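Local atomic coordinates of 2-oxo-1,2-dihydroquinoline 8-monooxygenase, oxygenase component (Pseudomonas putida, PDB entry 1Z01), a protein that probably hydroxylates 2-oxo-1,2-dihydroquinoline at position 8, as the oxygenase component of a Rieske-type monooxygenase with a [2Fe-2S] cluster and a mononuclear iron. Residues F217-I222 and L240-T245; L223-N228 and N362-Y367. All blocks are in the same frame, centred on the assembly; numbering follows the deposited sequence.

Contact 1: residues F217-I222 and L240-T245; sequences FDNAHI and LGLLPT. With FE (Fe (III) ion), chain G.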
loop_
_atom_site.group_PDB
_atom_site.type_symbol
_atom_site.label_atom_id
_atom_site.label_comp_id
_atom_site.label_asym_id
_atom_site.label_seq_id
_atom_site.Cartn_x
_atom_site.Cartn_y
_atom_site.Cartn_z
ATOM N N PHE A 217 -14.182 7.472 27.138
ATOM C CA PHE A 217 -14.776 7.272 28.459
ATOM C C PHE A 217 -13.965 6.369 29.396
ATOM O O PHE A 217 -14.506 5.797 30.346
ATOM C CB PHE A 217 -16.209 6.746 28.298
ATOM C CG PHE A 217 -16.314 5.530 27.420
ATOM C CD1 PHE A 217 -16.136 4.258 27.945
ATOM C CD2 PHE A 217 -16.548 5.661 26.048
ATOM C CE1 PHE A 217 -16.185 3.124 27.117
ATOM C CE2 PHE A 217 -16.598 4.535 25.215
ATOM C CZ PHE A 217 -16.416 3.269 25.750
ATOM N N ASP A 218 -12.666 6.250 29.124
ATOM C CA ASP A 218 -11.773 5.444 29.953
ATOM C C ASP A 218 -11.240 6.373 31.047
ATOM O O ASP A 218 -10.663 7.417 30.756
ATOM C CB ASP A 218 -10.605 4.914 29.120
ATOM C CG ASP A 218 -9.799 3.850 29.856
ATOM O OD1 ASP A 218 -10.026 2.646 29.606
ATOM O OD2 ASP A 218 -8.948 4.215 30.690
ATOM N N ASN A 219 -11.429 5.996 32.306
ATOM C CA ASN A 219 -10.985 6.833 33.412
ATOM C C ASN A 219 -9.558 6.577 33.875
ATOM O O ASN A 219 -9.131 7.101 34.905
ATOM C CB ASN A 219 -11.940 6.669 34.584
ATOM C CG ASN A 219 -13.351 7.085 34.235
ATOM O OD1 ASN A 219 -13.597 8.242 33.903
ATOM N ND2 ASN A 219 -14.286 6.141 34.292
ATOM N N ALA A 220 -8.817 5.779 33.113
ATOM C CA ALA A 220 -7.438 5.474 33.468
ATOM C C ALA A 220 -6.464 6.051 32.462
ATOM O O ALA A 220 -5.257 5.949 32.643
ATOM C CB ALA A 220 -7.242 3.971 33.567
ATOM N N HIS A 221 -6.978 6.654 31.397
ATOM C CA HIS A 221 -6.090 7.219 30.385
ATOM C C HIS A 221 -5.767 8.682 30.670
ATOM O O HIS A 221 -5.147 9.356 29.849
ATOM C CB HIS A 221 -6.707 7.096 28.987
ATOM C CG HIS A 221 -7.621 8.224 28.631
ATOM N ND1 HIS A 221 -8.924 8.299 29.076
ATOM C CD2 HIS A 221 -7.409 9.340 27.895
ATOM C CE1 HIS A 221 -9.475 9.412 28.628
ATOM N NE2 HIS A 221 -8.577 10.061 27.909
ATOM N N ILE A 222 -6.195 9.167 31.830
ATOM C CA ILE A 222 -5.955 10.551 32.229
ATOM C C ILE A 222 -4.473 10.925 32.108
ATOM O O ILE A 222 -4.126 12.067 31.816
ATOM C CB ILE A 222 -6.425 10.788 33.689
ATOM C CG1 ILE A 222 -7.921 10.478 33.806
ATOM C CG2 ILE A 222 -6.139 12.229 34.107
ATOM C CD1 ILE A 222 -8.498 10.665 35.199
ATOM N N LEU A 240 -3.946 10.777 39.399
ATOM C CA LEU A 240 -3.326 9.750 38.564
ATOM C C LEU A 240 -4.392 9.130 37.650
ATOM O O LEU A 240 -4.138 8.853 36.476
ATOM C CB LEU A 240 -2.683 8.674 39.446
ATOM C CG LEU A 240 -1.635 9.183 40.448
ATOM C CD1 LEU A 240 -1.076 8.018 41.238
ATOM C CD2 LEU A 240 -0.515 9.906 39.718
ATOM N N GLY A 241 -5.589 8.943 38.204
ATOM C CA GLY A 241 -6.701 8.375 37.460
ATOM C C GLY A 241 -7.872 8.179 38.405
ATOM O O GLY A 241 -7.843 8.678 39.527
ATOM N N LEU A 242 -8.904 7.472 37.960
ATOM C CA LEU A 242 -10.065 7.208 38.801
ATOM C C LEU A 242 -10.264 5.696 38.855
ATOM O O LEU A 242 -9.997 5.000 37.876
ATOM C CB LEU A 242 -11.320 7.868 38.224
ATOM C CG LEU A 242 -11.250 9.346 37.853
ATOM C CD1 LEU A 242 -12.578 9.775 37.260
ATOM C CD2 LEU A 242 -10.921 10.173 39.074
ATOM N N LEU A 243 -10.723 5.190 39.997
ATOM C CA LEU A 243 -10.960 3.758 40.163
ATOM C C LEU A 243 -12.396 3.501 40.568
ATOM O O LEU A 243 -12.976 4.267 41.332
ATOM C CB LEU A 243 -10.090 3.180 41.267
ATOM C CG LEU A 243 -8.575 3.199 41.249
ATOM C CD1 LEU A 243 -8.098 3.404 42.678
ATOM C CD2 LEU A 243 -8.033 1.899 40.674
ATOM N N PRO A 244 -12.995 2.415 40.061
ATOM C CA PRO A 244 -14.379 2.126 40.445
ATOM C C PRO A 244 -14.345 1.560 41.870
ATOM O O PRO A 244 -13.415 0.837 42.220
ATOM C CB PRO A 244 -14.808 1.094 39.407
ATOM C CG PRO A 244 -13.523 0.370 39.099
ATOM C CD PRO A 244 -12.522 1.496 39.012
ATOM N N THR A 245 -15.331 1.895 42.696
ATOM C CA THR A 245 -15.354 1.394 44.069
ATOM C C THR A 245 -16.500 0.415 44.303
ATOM O O THR A 245 -16.463 -0.387 45.234
ATOM C CB THR A 245 -15.477 2.546 45.088
ATOM O OG1 THR A 245 -16.729 3.219 44.905
ATOM C CG2 THR A 245 -14.340 3.536 44.910
HETATM FE FE FE G . -8.547 12.036 26.867
HETATM O O HOH W 1 -10.425 12.836 27.835
#

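Contact 2: residues L223-N228 and N362-Y367; sequences LVHKDN and NDSDLY. With FE (Fe (III) ion), chain G.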
loop_
_atom_site.group_PDB
_atom_site.type_symbol
_atom_site.label_atom_id
_atom_site.label_comp_id
_atom_site.label_asym_id
_atom_site.label_seq_id
_atom_site.Cartn_x
_atom_site.Cartn_y
_atom_site.Cartn_z
ATOM N N LEU A 223 -3.608 9.943 32.327
ATOM C CA LEU A 223 -2.163 10.137 32.249
ATOM C C LEU A 223 -1.728 10.758 30.923
ATOM O O LEU A 223 -0.717 11.454 30.853
ATOM C CB LEU A 223 -1.469 8.786 32.440
ATOM C CG LEU A 223 -0.477 8.661 33.598
ATOM C CD1 LEU A 223 -0.533 7.251 34.194
ATOM C CD2 LEU A 223 0.921 9.002 33.094
ATOM N N VAL A 224 -2.496 10.491 29.872
ATOM C CA VAL A 224 -2.220 10.997 28.527
ATOM C C VAL A 224 -2.245 12.529 28.433
ATOM O O VAL A 224 -1.598 13.118 27.566
ATOM C CB VAL A 224 -3.244 10.395 27.522
ATOM C CG1 VAL A 224 -3.229 11.153 26.199
ATOM C CG2 VAL A 224 -2.925 8.925 27.292
ATOM N N HIS A 225 -2.975 13.166 29.343
ATOM C CA HIS A 225 -3.113 14.619 29.358
ATOM C C HIS A 225 -2.262 15.327 30.410
ATOM O O HIS A 225 -2.289 16.552 30.503
ATOM C CB HIS A 225 -4.579 14.985 29.586
ATOM C CG HIS A 225 -5.508 14.405 28.568
ATOM N ND1 HIS A 225 -5.580 14.872 27.273
ATOM C CD2 HIS A 225 -6.389 13.381 28.648
ATOM C CE1 HIS A 225 -6.467 14.160 26.600
ATOM N NE2 HIS A 225 -6.971 13.248 27.412
ATOM N N LYS A 226 -1.512 14.559 31.193
ATOM C CA LYS A 226 -0.678 15.120 32.253
ATOM C C LYS A 226 0.123 16.359 31.858
ATOM O O LYS A 226 0.304 17.260 32.672
ATOM C CB LYS A 226 0.288 14.059 32.790
ATOM C CG LYS A 226 1.323 13.607 31.773
ATOM C CD LYS A 226 2.345 12.645 32.373
ATOM C CE LYS A 226 3.214 13.293 33.443
ATOM N NZ LYS A 226 2.458 13.685 34.664
ATOM N N ASP A 227 0.591 16.409 30.615
ATOM C CA ASP A 227 1.401 17.531 30.138
ATOM C C ASP A 227 0.684 18.560 29.260
ATOM O O ASP A 227 1.313 19.505 28.791
ATOM C CB ASP A 227 2.616 17.003 29.369
ATOM C CG ASP A 227 3.565 16.216 30.239
ATOM O OD1 ASP A 227 4.433 15.518 29.678
ATOM O OD2 ASP A 227 3.454 16.296 31.477
ATOM N N ASN A 228 -0.611 18.387 29.019
ATOM C CA ASN A 228 -1.336 19.344 28.187
ATOM C C ASN A 228 -1.233 20.765 28.740
ATOM O O ASN A 228 -1.340 20.979 29.943
ATOM C CB ASN A 228 -2.808 18.942 28.059
ATOM C CG ASN A 228 -2.998 17.666 27.258
ATOM O OD1 ASN A 228 -2.088 17.210 26.563
ATOM N ND2 ASN A 228 -4.191 17.093 27.338
ATOM N N ASN A 362 -7.291 17.239 23.198
ATOM C CA ASN A 362 -7.754 16.102 22.402
ATOM C C ASN A 362 -6.768 15.536 21.388
ATOM O O ASN A 362 -6.899 14.386 20.975
ATOM C CB ASN A 362 -9.074 16.437 21.707
ATOM C CG ASN A 362 -10.258 16.420 22.666
ATOM O OD1 ASN A 362 -10.747 17.467 23.094
ATOM N ND2 ASN A 362 -10.719 15.218 23.014
ATOM N N ASP A 363 -5.792 16.333 20.969
ATOM C CA ASP A 363 -4.796 15.833 20.033
ATOM C C ASP A 363 -4.050 14.676 20.706
ATOM O O ASP A 363 -3.617 13.744 20.040
ATOM C CB ASP A 363 -3.811 16.940 19.640
ATOM C CG ASP A 363 -4.370 17.881 18.581
ATOM O OD1 ASP A 363 -3.724 18.915 18.324
ATOM O OD2 ASP A 363 -5.438 17.597 17.993
ATOM N N SER A 364 -3.905 14.737 22.028
ATOM C CA SER A 364 -3.234 13.674 22.771
ATOM C C SER A 364 -4.022 12.372 22.644
ATOM O O SER A 364 -3.441 11.290 22.504
ATOM C CB SER A 364 -3.095 14.048 24.253
ATOM O OG SER A 364 -2.180 15.117 24.437
ATOM N N ASP A 365 -5.346 12.478 22.693
ATOM C CA ASP A 365 -6.210 11.310 22.560
ATOM C C ASP A 365 -6.114 10.742 21.144
ATOM O O ASP A 365 -6.182 9.535 20.938
ATOM C CB ASP A 365 -7.661 11.702 22.834
ATOM C CG ASP A 365 -7.923 11.991 24.289
ATOM O OD1 ASP A 365 -8.721 12.906 24.568
ATOM O OD2 ASP A 365 -7.347 11.304 25.157
ATOM N N LEU A 366 -5.964 11.632 20.173
ATOM C CA LEU A 366 -5.880 11.248 18.773
ATOM C C LEU A 366 -4.724 10.285 18.522
ATOM O O LEU A 366 -4.902 9.240 17.902
ATOM C CB LEU A 366 -5.742 12.511 17.915
ATOM C CG LEU A 366 -5.850 12.538 16.383
ATOM C CD1 LEU A 366 -4.471 12.640 15.791
ATOM C CD2 LEU A 366 -6.580 11.326 15.862
ATOM N N TYR A 367 -3.541 10.618 19.020
ATOM C CA TYR A 367 -2.389 9.752 18.817
ATOM C C TYR A 367 -2.407 8.518 19.717
ATOM O O TYR A 367 -1.884 7.466 19.347
ATOM C CB TYR A 367 -1.101 10.551 19.007
ATOM C CG TYR A 367 -1.018 11.725 18.061
ATOM C CD1 TYR A 367 -1.251 13.027 18.506
ATOM C CD2 TYR A 367 -0.758 11.529 16.703
ATOM C CE1 TYR A 367 -1.229 14.107 17.621
ATOM C CE2 TYR A 367 -0.735 12.600 15.807
ATOM C CZ TYR A 367 -0.971 13.886 16.270
ATOM O OH TYR A 367 -0.943 14.944 15.386
HETATM FE FE FE G . -8.547 12.036 26.867
HETATM O O HOH W 1 -10.425 12.836 27.835
#

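Contact 1: residues F217-I222 and L240-T245
A single backbone hydrogen bond, Leu242 N to Asn219 O, ties an irregular loop that carries an iron ligand to the outer edge of a small sheet. It is 3.1 Å from Leu242 N to Asn219 O and fairly straight, with an N-H...O angle of 158°. Strand 241-244 uses its other edge, through Gly241 and Leu243, to pair with strand 271-277, which turns the amide of Leu242 to the loop. Gly241 suits the close approach: its CA lies 3.7 Å from Asn219 O, where a side chain would press on the carbonyl.

Leu242 supplies the apolar side chain that the strand turns to the loop. Leu242 CD1 comes alongside the amide of Asn219 at an oblique angle, 3.8 Å from Asn219 OD1, while Leu242 CG takes the tip of Ile222 from the 217-222 loop, 4.0 Å from Ile222 CD1. The extended outer torsion of Ile222 (chi2 180°) carries CD1 out across Leu242, nearly at right angles to it. The amide of Asn219 also makes a weak hydrogen bond with Gln264.

On either side of Asn219 the chain folds round the iron ligand: Asp218 makes an Asx turn, its OD2 accepting from Ala220 N at 2.9 Å. His221 turns its ring the other way, NE2 binding the iron at 2.2 Å. His221 ND1 donates to Asp218 O at 2.6 Å, only 9° out of the ring plane, so the imidazole is gripped at both nitrogens. Asp218 also packs on His108 of the second subunit, a ligand of that subunit's [2Fe-2S] cluster, consistent with electron transfer between subunits as in related Rieske oxygenases. An ND1 proton engaged by a carbonyl is likely to make NE2 a somewhat stronger donor to the iron.

Contact 2: residues L223-N228 and N362-Y367
Ser364 is the point where helix 339-377 comes up against the loop, and its small side chain lets the two backbones approach to 6.4 Å between Val224 CA and Ser364 CA. Val224 lays its CG1 on the serine methylene, 3.5 Å from Ser364 CB, a tight carbon contact; CG1 gets there by standing anti to the backbone N (chi1 165°). The hydroxyl of Ser364 faces the side chain of Asn228, whose amide carbon also lies in the plane of the His225 ring, at its edge. With a leucine in place of Asn228, the serine hydroxyl and the edge of the imidazole would probably be left without the polar group that now lies between them.

Next along the helix, Asp365 supplies the carboxylate of the facial triad of two histidines and one carboxylate that is typical of the mononuclear iron in Rieske oxygenases. Both of its oxygens bind, Asp365 OD2 at 2.2 Å from the iron and Asp365 OD1 more loosely at 2.5 Å. His225 comes from the loop with NE2 2.1 Å from the metal. The ring and carboxylate planes stand 83° apart. His225 NE2 and Asp365 OD2 come within 3.0 Å because both bind the iron; no hydrogen bond joins them. The helix runs on through Leu366 and Tyr367, while Phe361, one helical turn before Asp365, stacks on the imidazole of His225.

How the contacts relate
Contacts 1 and 2 meet at one mononuclear iron, although their centres lie about 14 Å apart. Segments 217-222 and 223-228 are consecutive in the chain, so a single loop is held by strand 241-244 at one end and by helix 339-377 at the other, with His221 and His225 between. Their rings meet with planes at about 70°, and His221 NE2 lies 3.3 Å from Asp365 OD2 because both bind the metal. A shared water completes the set, 2.3 Å from the iron to its oxygen. Tyr107 of the second subunit packs on His221 of contact 1 and Val224 of contact 2, placing the iron site beside the subunit interface.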